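Local coordinates for CENP-V/GFA domain-containing protein (Rhodobacter sphaeroides 2.4.1, PDB 3FAC) that is of unknown function but belongs to the Gfa family and may act as a zinc-dependent carbon-sulfur lyase, at residues Arg32-Ile37 against Ala65-Cys70; Ser44-Val49 against Tyr76-Arg81; Cys28-Arg33 against Thr56-Gly61. All coordinates share one frame; numbering follows the deposited sequence.

How the interactions relate
All three contacts meet the five-stranded antiparallel sheet, two of them from the short helix 31-34 and the turn before it, and one from the smaller sheet. Interactions 1 and 3 share Arg32 and Arg33 and lie side by side, their centres about 6 Å apart, on the neighbouring strands 66-70 and 55-58. Interaction 1 is partly buried and polar, a guanidinium against an imidazole; interaction 3 lies at the surface and is aromatic. Interaction 2, also partly buried, is apolar packing of leucine and valine on a histidine between the two sheets. Backbone pairing of strands 66-70 and 76-80 joins it to interaction 1, whereas interactions 2 and 3 do not touch.

Interaction 1. Residues Arg32-Ile37 against Ala65-Cys70; sequences RRRGAI and AKHWFC
Arg34 sends its side chain out fully extended from CG to NE, after a first torsion of -100° that is well off a staggered position, while His67 has CG anti to its own carbonyl carbon (chi1 -47°). These torsions bring the two polar ends together, the long arginine arm crossing the histidine at about a right angle. The guanidinium and imidazole planes are turned 89° apart, essentially perpendicular, so the groups do not lie flat on each other. One terminal nitrogen does the touching: Arg34 NH2 comes within 2.6 Å of His67 ND1 and also packs on the start of the histidine side chain, 3.1 Å from His67 CB. Arg34 NH1 stays further back, 3.8 Å from His67 ND1. A water at the guanidinium edge, in its plane, accepts a bond from Arg34 NE at 2.9 Å; the same water makes a weak 3.4 Å bond to the carbonyl oxygen of Trp68, carrying the contact one residue further along the strand. The bond from NE to the water probably helps to set how the guanidinium is turned, with NH2 directed at His67. The contact links the last residue of the short helix 31-34 to strand 66-70 of the five-stranded sheet; the adjacent strand 76-80 supplies Tyr76, in a cation-pi contact with Arg34, and His79, whose ring meets that of His67.

Interaction 2. Residues Ser44-Val49 against Tyr76-Arg81; sequences SDLRVV and YTHHQR
Where the three-stranded and five-stranded sheets of this Gfa-family protein, of the beta-tent clan, face each other, Leu46 and Val48 of strand 46-50 pack on His78 of strand 76-80. Leu46 carries most of it. With CG anti to the backbone N (chi1 -171°), its two methyls reach the imidazole: Leu46 CD1 lies 3.7 Å from His78 CD2, and Leu46 CD2 sits over one face of the ring, 4.1 Å from His78 NE2. Val48 adds a looser touch further along the same strand, Val48 CG2 lying 4.4 Å from His78 CE1. On the polar side of the ring, Thr77 OG1 is hydrogen-bonded to His78 ND1 at 2.9 Å, a bond from the preceding residue that probably holds the imidazole at one rotation while the methyls rest against it. Trp68 of strand 66-70 stacks with the same ring, and Tyr88 of strand 87-91 meets it edge-to-face; Leu46 in turn also touches Tyr88 and Val90. No hydrogen bond joins the two segments, so this contact probably rests on dispersion and the exclusion of water, the ring's carbon atoms taking most of the apolar contacts while its ND1 is bonded to Thr77.

Interaction 3. Residues Cys28-Arg33 against Thr56-Gly61; sequences CSFCRR and TLYQFG
An aromatic cluster of Phe30, Tyr58 and Phe60 joins the turn leading into helix 31-34 to segment 56-61, which supplies the tyrosine and the second phenylalanine. The turn belongs to a Cys-X-Cys-X-X-Cys sequence; in Gfa relatives cysteines of this kind hold zinc, but here Cys31 is in a disulfide with Cys26. Phe30 is the middle member. Its CG lies anti to the backbone N (chi1 177°), which carries the ring out toward both partners. The far rim meets Tyr58, with Phe30 CE1 3.6 Å from Tyr58 CE2, while the root of the side chain meets Phe60, Phe30 CB lying 3.6 Å from Phe60 CZ. Both ring pairs are oblique, with centroids 5.3 Å apart in each. The Phe30 plane is inclined by 39° to that of Tyr58, and by 55° to that of Phe60. An alanine here would keep the touch of CB on Phe60 but is likely to leave Tyr58 without its ring partner and a gap between the turn and segment 56-61. On the turn itself, Arg33 NH1 donates to Ser29 O at 2.7 Å, the oxygen lying in the guanidinium plane. His67 of strand 66-70 meets both phenylalanine rings and extends the cluster inward. With no hydrogen bond between them, the turn and segment 56-61 meet through carbon contacts, so the chemistry here is apolar and dispersive.

Interaction 1. Residues Arg32-Ile37 against Ala65-Cys70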
loop_
_atom_site.group_PDB
_atom_site.type_symbol
_atom_site.label_atom_id
_atom_site.label_comp_id
_atom_site.label_asym_id
_atom_site.label_seq_id
_atom_site.Cartn_x
_atom_site.Cartn_y
_atom_site.Cartn_z
ATOM N N ARG A 32 -12.351 -0.102 -3.544
ATOM C CA ARG A 32 -12.924 0.804 -4.531
ATOM C C ARG A 32 -12.925 2.214 -3.954
ATOM O O ARG A 32 -12.809 3.197 -4.690
ATOM C CB ARG A 32 -14.355 0.405 -4.865
ATOM C CG ARG A 32 -15.376 0.809 -3.803
ATOM C CD ARG A 32 -16.776 0.498 -4.281
ATOM N NE ARG A 32 -16.910 -0.919 -4.596
ATOM C CZ ARG A 32 -17.934 -1.446 -5.255
ATOM N NH1 ARG A 32 -18.924 -0.670 -5.680
ATOM N NH2 ARG A 32 -17.966 -2.750 -5.489
ATOM N N ARG A 33 -13.068 2.304 -2.633
ATOM C CA ARG A 33 -13.072 3.592 -1.947
ATOM C C ARG A 33 -11.654 4.148 -1.763
ATOM O O ARG A 33 -11.461 5.363 -1.752
ATOM C CB ARG A 33 -13.784 3.480 -0.590
ATOM C CG ARG A 33 -15.315 3.485 -0.677
ATOM C CD ARG A 33 -15.936 3.550 0.712
ATOM N NE ARG A 33 -17.391 3.702 0.704
ATOM C CZ ARG A 33 -18.248 2.780 0.268
ATOM N NH1 ARG A 33 -17.801 1.627 -0.207
ATOM N NH2 ARG A 33 -19.553 3.007 0.327
ATOM N N ARG A 34 -10.670 3.263 -1.611
ATOM C CA ARG A 34 -9.274 3.686 -1.482
ATOM C C ARG A 34 -8.904 4.344 -2.810
ATOM O O ARG A 34 -8.501 5.506 -2.854
ATOM C CB ARG A 34 -8.356 2.482 -1.282
ATOM C CG ARG A 34 -7.902 2.168 0.132
ATOM C CD ARG A 34 -7.123 0.864 0.059
ATOM N NE ARG A 34 -6.564 0.406 1.323
ATOM C CZ ARG A 34 -6.098 -0.825 1.513
ATOM N NH1 ARG A 34 -6.136 -1.705 0.517
ATOM N NH2 ARG A 34 -5.591 -1.178 2.690
ATOM N N GLY A 35 -9.042 3.572 -3.889
ATOM C CA GLY A 35 -8.744 4.060 -5.224
ATOM C C GLY A 35 -7.304 3.901 -5.679
ATOM O O GLY A 35 -6.970 4.212 -6.825
ATOM N N ALA A 36 -6.447 3.402 -4.795
ATOM C CA ALA A 36 -5.036 3.235 -5.115
ATOM C C ALA A 36 -4.701 2.001 -5.946
ATOM O O ALA A 36 -5.488 1.063 -6.043
ATOM C CB ALA A 36 -4.222 3.222 -3.829
ATOM N N ILE A 37 -3.518 2.029 -6.552
ATOM C CA ILE A 37 -3.005 0.925 -7.357
ATOM C C ILE A 37 -1.944 0.262 -6.485
ATOM O O ILE A 37 -1.003 0.922 -6.041
ATOM C CB ILE A 37 -2.347 1.435 -8.660
ATOM C CG1 ILE A 37 -3.412 2.035 -9.580
ATOM C CG2 ILE A 37 -1.626 0.304 -9.360
ATOM C CD1 ILE A 37 -2.872 2.611 -10.877
ATOM N N ALA A 65 -7.274 -8.929 6.837
ATOM C CA ALA A 65 -6.464 -7.920 6.177
ATOM C C ALA A 65 -6.194 -6.755 7.119
ATOM O O ALA A 65 -7.060 -6.354 7.900
ATOM C CB ALA A 65 -7.173 -7.427 4.920
ATOM N N LYS A 66 -4.981 -6.220 7.048
ATOM C CA LYS A 66 -4.596 -5.092 7.884
ATOM C C LYS A 66 -4.308 -3.908 6.969
ATOM O O LYS A 66 -3.422 -3.972 6.119
ATOM C CB LYS A 66 -3.349 -5.428 8.703
ATOM C CG LYS A 66 -3.290 -6.869 9.180
ATOM C CD LYS A 66 -2.716 -6.968 10.582
ATOM C CE LYS A 66 -3.776 -6.641 11.620
ATOM N NZ LYS A 66 -4.887 -7.631 11.563
ATOM N N HIS A 67 -5.062 -2.830 7.147
ATOM C CA HIS A 67 -4.898 -1.643 6.323
ATOM C C HIS A 67 -4.339 -0.490 7.152
ATOM O O HIS A 67 -4.855 -0.189 8.222
ATOM C CB HIS A 67 -6.253 -1.253 5.727
ATOM C CG HIS A 67 -6.999 -2.403 5.122
ATOM N ND1 HIS A 67 -6.508 -3.135 4.063
ATOM C CD2 HIS A 67 -8.203 -2.944 5.426
ATOM C CE1 HIS A 67 -7.378 -4.077 3.740
ATOM N NE2 HIS A 67 -8.415 -3.982 4.552
ATOM N N TRP A 68 -3.281 0.152 6.665
ATOM C CA TRP A 68 -2.696 1.276 7.389
ATOM C C TRP A 68 -2.769 2.546 6.556
ATOM O O TRP A 68 -2.690 2.498 5.328
ATOM C CB TRP A 68 -1.230 1.014 7.734
ATOM C CG TRP A 68 -0.960 -0.341 8.286
ATOM C CD1 TRP A 68 -0.759 -1.488 7.574
ATOM C CD2 TRP A 68 -0.880 -0.705 9.666
ATOM N NE1 TRP A 68 -0.558 -2.545 8.425
ATOM C CE2 TRP A 68 -0.630 -2.092 9.717
ATOM C CE3 TRP A 68 -0.998 0.007 10.866
ATOM C CZ2 TRP A 68 -0.494 -2.788 10.927
ATOM C CZ3 TRP A 68 -0.862 -0.686 12.075
ATOM C CH2 TRP A 68 -0.613 -2.068 12.093
ATOM N N PHE A 69 -2.929 3.680 7.230
ATOM C CA PHE A 69 -2.982 4.970 6.555
ATOM C C PHE A 69 -2.509 6.057 7.509
ATOM O O PHE A 69 -2.726 5.974 8.718
ATOM C CB PHE A 69 -4.401 5.257 6.041
ATOM C CG PHE A 69 -5.396 5.595 7.118
ATOM C CD1 PHE A 69 -5.444 6.872 7.672
ATOM C CD2 PHE A 69 -6.307 4.641 7.562
ATOM C CE1 PHE A 69 -6.382 7.198 8.645
ATOM C CE2 PHE A 69 -7.251 4.957 8.538
ATOM C CZ PHE A 69 -7.288 6.240 9.080
ATOM N N CYS A 70 -1.835 7.060 6.960
ATOM C CA CYS A 70 -1.313 8.172 7.746
ATOM C C CYS A 70 -2.445 8.989 8.373
ATOM O O CYS A 70 -3.333 9.459 7.673
ATOM C CB CYS A 70 -0.456 9.060 6.846
ATOM S SG CYS A 70 0.256 10.483 7.681
HETATM O O HOH W 1 -5.513 1.596 3.743
#

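Interaction 2. Residues Ser44-Val49 against Tyr76-Arg81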
loop_
_atom_site.group_PDB
_atom_site.type_symbol
_atom_site.label_atom_id
_atom_site.label_comp_id
_atom_site.label_asym_id
_atom_site.label_seq_id
_atom_site.Cartn_x
_atom_site.Cartn_y
_atom_site.Cartn_z
ATOM N N SER A 44 8.909 -9.944 4.783
ATOM C CA SER A 44 10.292 -9.630 5.118
ATOM C C SER A 44 10.937 -8.632 4.157
ATOM O O SER A 44 12.144 -8.398 4.219
ATOM C CB SER A 44 11.118 -10.919 5.175
ATOM O OG SER A 44 10.907 -11.713 4.021
ATOM N N ASP A 45 10.139 -8.041 3.271
ATOM C CA ASP A 45 10.667 -7.059 2.331
ATOM C C ASP A 45 10.176 -5.642 2.624
ATOM O O ASP A 45 10.562 -4.697 1.939
ATOM C CB ASP A 45 10.306 -7.432 0.888
ATOM C CG ASP A 45 11.069 -8.648 0.386
ATOM O OD1 ASP A 45 12.304 -8.695 0.570
ATOM O OD2 ASP A 45 10.435 -9.549 -0.201
ATOM N N LEU A 46 9.332 -5.490 3.641
ATOM C CA LEU A 46 8.806 -4.173 3.990
ATOM C C LEU A 46 9.202 -3.757 5.406
ATOM O O LEU A 46 9.017 -4.502 6.367
ATOM C CB LEU A 46 7.278 -4.155 3.829
ATOM C CG LEU A 46 6.532 -2.818 3.947
ATOM C CD1 LEU A 46 5.194 -2.926 3.238
ATOM C CD2 LEU A 46 6.340 -2.436 5.409
ATOM N N ARG A 47 9.740 -2.549 5.522
ATOM C CA ARG A 47 10.187 -2.020 6.800
ATOM C C ARG A 47 9.746 -0.564 6.985
ATOM O O ARG A 47 10.025 0.288 6.145
ATOM C CB ARG A 47 11.713 -2.122 6.881
ATOM C CG ARG A 47 12.286 -1.844 8.260
ATOM C CD ARG A 47 13.807 -2.014 8.312
ATOM N NE ARG A 47 14.540 -0.834 7.850
ATOM C CZ ARG A 47 14.950 -0.635 6.600
ATOM N NH1 ARG A 47 14.703 -1.539 5.659
ATOM N NH2 ARG A 47 15.623 0.469 6.293
ATOM N N VAL A 48 9.050 -0.290 8.084
ATOM C CA VAL A 48 8.586 1.061 8.390
ATOM C C VAL A 48 9.756 1.873 8.942
ATOM O O VAL A 48 10.194 1.666 10.072
ATOM C CB VAL A 48 7.443 1.027 9.429
ATOM C CG1 VAL A 48 7.064 2.443 9.847
ATOM C CG2 VAL A 48 6.238 0.312 8.840
ATOM N N VAL A 49 10.257 2.800 8.132
ATOM C CA VAL A 49 11.395 3.634 8.505
ATOM C C VAL A 49 11.072 4.651 9.598
ATOM O O VAL A 49 11.798 4.757 10.591
ATOM C CB VAL A 49 11.949 4.370 7.267
ATOM C CG1 VAL A 49 13.179 5.176 7.640
ATOM C CG2 VAL A 49 12.294 3.358 6.186
ATOM N N TYR A 76 -3.058 6.314 2.155
ATOM C CA TYR A 76 -2.898 4.875 2.334
ATOM C C TYR A 76 -1.485 4.449 1.922
ATOM O O TYR A 76 -1.100 4.597 0.763
ATOM C CB TYR A 76 -3.948 4.151 1.481
ATOM C CG TYR A 76 -3.522 2.818 0.907
ATOM C CD1 TYR A 76 -3.247 1.727 1.736
ATOM C CD2 TYR A 76 -3.446 2.634 -0.475
ATOM C CE1 TYR A 76 -2.913 0.481 1.199
ATOM C CE2 TYR A 76 -3.115 1.396 -1.023
ATOM C CZ TYR A 76 -2.853 0.323 -0.182
ATOM O OH TYR A 76 -2.555 -0.909 -0.727
ATOM N N THR A 77 -0.721 3.920 2.872
ATOM C CA THR A 77 0.645 3.479 2.600
ATOM C C THR A 77 0.712 2.029 2.125
ATOM O O THR A 77 1.108 1.752 0.990
ATOM C CB THR A 77 1.548 3.611 3.856
ATOM O OG1 THR A 77 0.942 2.919 4.955
ATOM C CG2 THR A 77 1.748 5.070 4.234
ATOM N N HIS A 78 0.327 1.107 3.001
ATOM C CA HIS A 78 0.365 -0.318 2.688
ATOM C C HIS A 78 -0.650 -1.091 3.525
ATOM O O HIS A 78 -1.274 -0.535 4.428
ATOM C CB HIS A 78 1.760 -0.873 2.977
ATOM C CG HIS A 78 2.132 -0.831 4.428
ATOM N ND1 HIS A 78 2.269 0.348 5.128
ATOM C CD2 HIS A 78 2.362 -1.825 5.318
ATOM C CE1 HIS A 78 2.568 0.079 6.386
ATOM N NE2 HIS A 78 2.630 -1.233 6.528
ATOM N N HIS A 79 -0.800 -2.378 3.224
ATOM C CA HIS A 79 -1.721 -3.236 3.960
ATOM C C HIS A 79 -1.321 -4.700 3.845
ATOM O O HIS A 79 -0.648 -5.098 2.896
ATOM C CB HIS A 79 -3.152 -3.074 3.442
ATOM C CG HIS A 79 -3.368 -3.639 2.073
ATOM N ND1 HIS A 79 -2.949 -2.998 0.928
ATOM C CD2 HIS A 79 -3.954 -4.791 1.668
ATOM C CE1 HIS A 79 -3.272 -3.729 -0.125
ATOM N NE2 HIS A 79 -3.882 -4.822 0.298
ATOM N N GLN A 80 -1.738 -5.497 4.820
ATOM C CA GLN A 80 -1.439 -6.920 4.815
ATOM C C GLN A 80 -2.621 -7.650 4.192
ATOM O O GLN A 80 -3.637 -7.872 4.849
ATOM C CB GLN A 80 -1.206 -7.424 6.241
ATOM C CG GLN A 80 -0.890 -8.909 6.326
ATOM C CD GLN A 80 -0.678 -9.380 7.752
ATOM O OE1 GLN A 80 0.230 -8.913 8.443
ATOM N NE2 GLN A 80 -1.518 -10.308 8.202
ATOM N N ARG A 81 -2.476 -8.009 2.919
ATOM C CA ARG A 81 -3.516 -8.709 2.175
ATOM C C ARG A 81 -4.271 -9.736 3.011
ATOM O O ARG A 81 -3.737 -10.299 3.973
ATOM C CB ARG A 81 -2.915 -9.414 0.958
ATOM C CG ARG A 81 -2.333 -8.487 -0.088
ATOM C CD ARG A 81 -1.937 -9.265 -1.336
ATOM N NE ARG A 81 -1.412 -8.398 -2.386
ATOM C CZ ARG A 81 -2.096 -7.408 -2.956
ATOM N NH1 ARG A 81 -3.342 -7.150 -2.579
ATOM N NH2 ARG A 81 -1.531 -6.676 -3.909
#

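Interaction 3. Residues Cys28-Arg33 against Thr56-Gly61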
loop_
_atom_site.group_PDB
_atom_site.type_symbol
_atom_site.label_atom_id
_atom_site.label_comp_id
_atom_site.label_asym_id
_atom_site.label_seq_id
_atom_site.Cartn_x
_atom_site.Cartn_y
_atom_site.Cartn_z
ATOM N N CYS A 28 -13.420 -4.118 -4.349
ATOM C CA CYS A 28 -14.346 -4.465 -3.280
ATOM C C CYS A 28 -14.875 -3.164 -2.668
ATOM O O CYS A 28 -14.384 -2.078 -2.990
ATOM C CB CYS A 28 -13.645 -5.310 -2.211
ATOM S SG CYS A 28 -12.265 -4.507 -1.369
ATOM N N SER A 29 -15.868 -3.266 -1.790
ATOM C CA SER A 29 -16.452 -2.078 -1.170
ATOM C C SER A 29 -15.415 -1.132 -0.554
ATOM O O SER A 29 -15.589 0.085 -0.581
ATOM C CB SER A 29 -17.480 -2.480 -0.105
ATOM O OG SER A 29 -16.878 -3.205 0.955
ATOM N N PHE A 30 -14.339 -1.687 -0.006
ATOM C CA PHE A 30 -13.302 -0.867 0.611
ATOM C C PHE A 30 -12.251 -0.372 -0.381
ATOM O O PHE A 30 -12.001 0.831 -0.481
ATOM C CB PHE A 30 -12.611 -1.644 1.733
ATOM C CG PHE A 30 -11.470 -0.901 2.378
ATOM C CD1 PHE A 30 -11.703 0.235 3.141
ATOM C CD2 PHE A 30 -10.162 -1.353 2.235
ATOM C CE1 PHE A 30 -10.647 0.912 3.758
ATOM C CE2 PHE A 30 -9.101 -0.690 2.843
ATOM C CZ PHE A 30 -9.344 0.447 3.610
ATOM N N CYS A 31 -11.633 -1.295 -1.108
ATOM C CA CYS A 31 -10.600 -0.925 -2.065
ATOM C C CYS A 31 -11.106 0.066 -3.109
ATOM O O CYS A 31 -10.383 0.976 -3.510
ATOM C CB CYS A 31 -10.038 -2.178 -2.741
ATOM S SG CYS A 31 -9.307 -3.382 -1.580
ATOM N N ARG A 32 -12.351 -0.102 -3.544
ATOM C CA ARG A 32 -12.924 0.804 -4.531
ATOM C C ARG A 32 -12.925 2.214 -3.954
ATOM O O ARG A 32 -12.809 3.197 -4.690
ATOM C CB ARG A 32 -14.355 0.405 -4.865
ATOM C CG ARG A 32 -15.376 0.809 -3.803
ATOM C CD ARG A 32 -16.776 0.498 -4.281
ATOM N NE ARG A 32 -16.910 -0.919 -4.596
ATOM C CZ ARG A 32 -17.934 -1.446 -5.255
ATOM N NH1 ARG A 32 -18.924 -0.670 -5.680
ATOM N NH2 ARG A 32 -17.966 -2.750 -5.489
ATOM N N ARG A 33 -13.068 2.304 -2.633
ATOM C CA ARG A 33 -13.072 3.592 -1.947
ATOM C C ARG A 33 -11.654 4.148 -1.763
ATOM O O ARG A 33 -11.461 5.363 -1.752
ATOM C CB ARG A 33 -13.784 3.480 -0.590
ATOM C CG ARG A 33 -15.315 3.485 -0.677
ATOM C CD ARG A 33 -15.936 3.550 0.712
ATOM N NE ARG A 33 -17.391 3.702 0.704
ATOM C CZ ARG A 33 -18.248 2.780 0.268
ATOM N NH1 ARG A 33 -17.801 1.627 -0.207
ATOM N NH2 ARG A 33 -19.553 3.007 0.327
ATOM N N THR A 56 -2.520 4.754 11.100
ATOM C CA THR A 56 -3.765 4.233 11.641
ATOM C C THR A 56 -4.060 2.856 11.068
ATOM O O THR A 56 -3.870 2.604 9.875
ATOM C CB THR A 56 -4.948 5.160 11.336
ATOM O OG1 THR A 56 -4.734 6.428 11.973
ATOM C CG2 THR A 56 -6.245 4.547 11.859
ATOM N N LEU A 57 -4.524 1.965 11.931
ATOM C CA LEU A 57 -4.845 0.604 11.533
ATOM C C LEU A 57 -6.344 0.446 11.349
ATOM O O LEU A 57 -7.135 0.867 12.195
ATOM C CB LEU A 57 -4.352 -0.374 12.600
ATOM C CG LEU A 57 -4.833 -1.820 12.496
ATOM C CD1 LEU A 57 -4.324 -2.454 11.201
ATOM C CD2 LEU A 57 -4.337 -2.587 13.702
ATOM N N TYR A 58 -6.731 -0.162 10.238
ATOM C CA TYR A 58 -8.136 -0.389 9.962
ATOM C C TYR A 58 -8.383 -1.840 9.586
ATOM O O TYR A 58 -7.731 -2.380 8.693
ATOM C CB TYR A 58 -8.617 0.508 8.827
ATOM C CG TYR A 58 -10.079 0.306 8.507
ATOM C CD1 TYR A 58 -11.061 0.541 9.470
ATOM C CD2 TYR A 58 -10.484 -0.112 7.241
ATOM C CE1 TYR A 58 -12.413 0.367 9.178
ATOM C CE2 TYR A 58 -11.833 -0.287 6.939
ATOM C CZ TYR A 58 -12.790 -0.046 7.912
ATOM O OH TYR A 58 -14.123 -0.210 7.616
ATOM N N GLN A 59 -9.331 -2.459 10.282
ATOM C CA GLN A 59 -9.702 -3.849 10.044
ATOM C C GLN A 59 -11.215 -3.950 9.900
ATOM O O GLN A 59 -11.950 -3.141 10.467
ATOM C CB GLN A 59 -9.258 -4.724 11.216
ATOM C CG GLN A 59 -7.775 -5.034 11.265
ATOM C CD GLN A 59 -7.395 -5.770 12.538
ATOM O OE1 GLN A 59 -7.213 -5.158 13.590
ATOM N NE2 GLN A 59 -7.296 -7.091 12.451
ATOM N N PHE A 60 -11.677 -4.943 9.149
ATOM C CA PHE A 60 -13.108 -5.140 8.962
ATOM C C PHE A 60 -13.421 -6.536 8.427
ATOM O O PHE A 60 -12.516 -7.287 8.064
ATOM C CB PHE A 60 -13.668 -4.064 8.023
ATOM C CG PHE A 60 -13.242 -4.214 6.586
ATOM C CD1 PHE A 60 -13.958 -5.026 5.714
ATOM C CD2 PHE A 60 -12.136 -3.530 6.104
ATOM C CE1 PHE A 60 -13.578 -5.152 4.382
ATOM C CE2 PHE A 60 -11.748 -3.648 4.773
ATOM C CZ PHE A 60 -12.469 -4.460 3.911
ATOM N N GLY A 61 -14.707 -6.875 8.390
ATOM C CA GLY A 61 -15.120 -8.178 7.899
ATOM C C GLY A 61 -14.464 -9.303 8.673
ATOM O O GLY A 61 -14.772 -9.524 9.847
#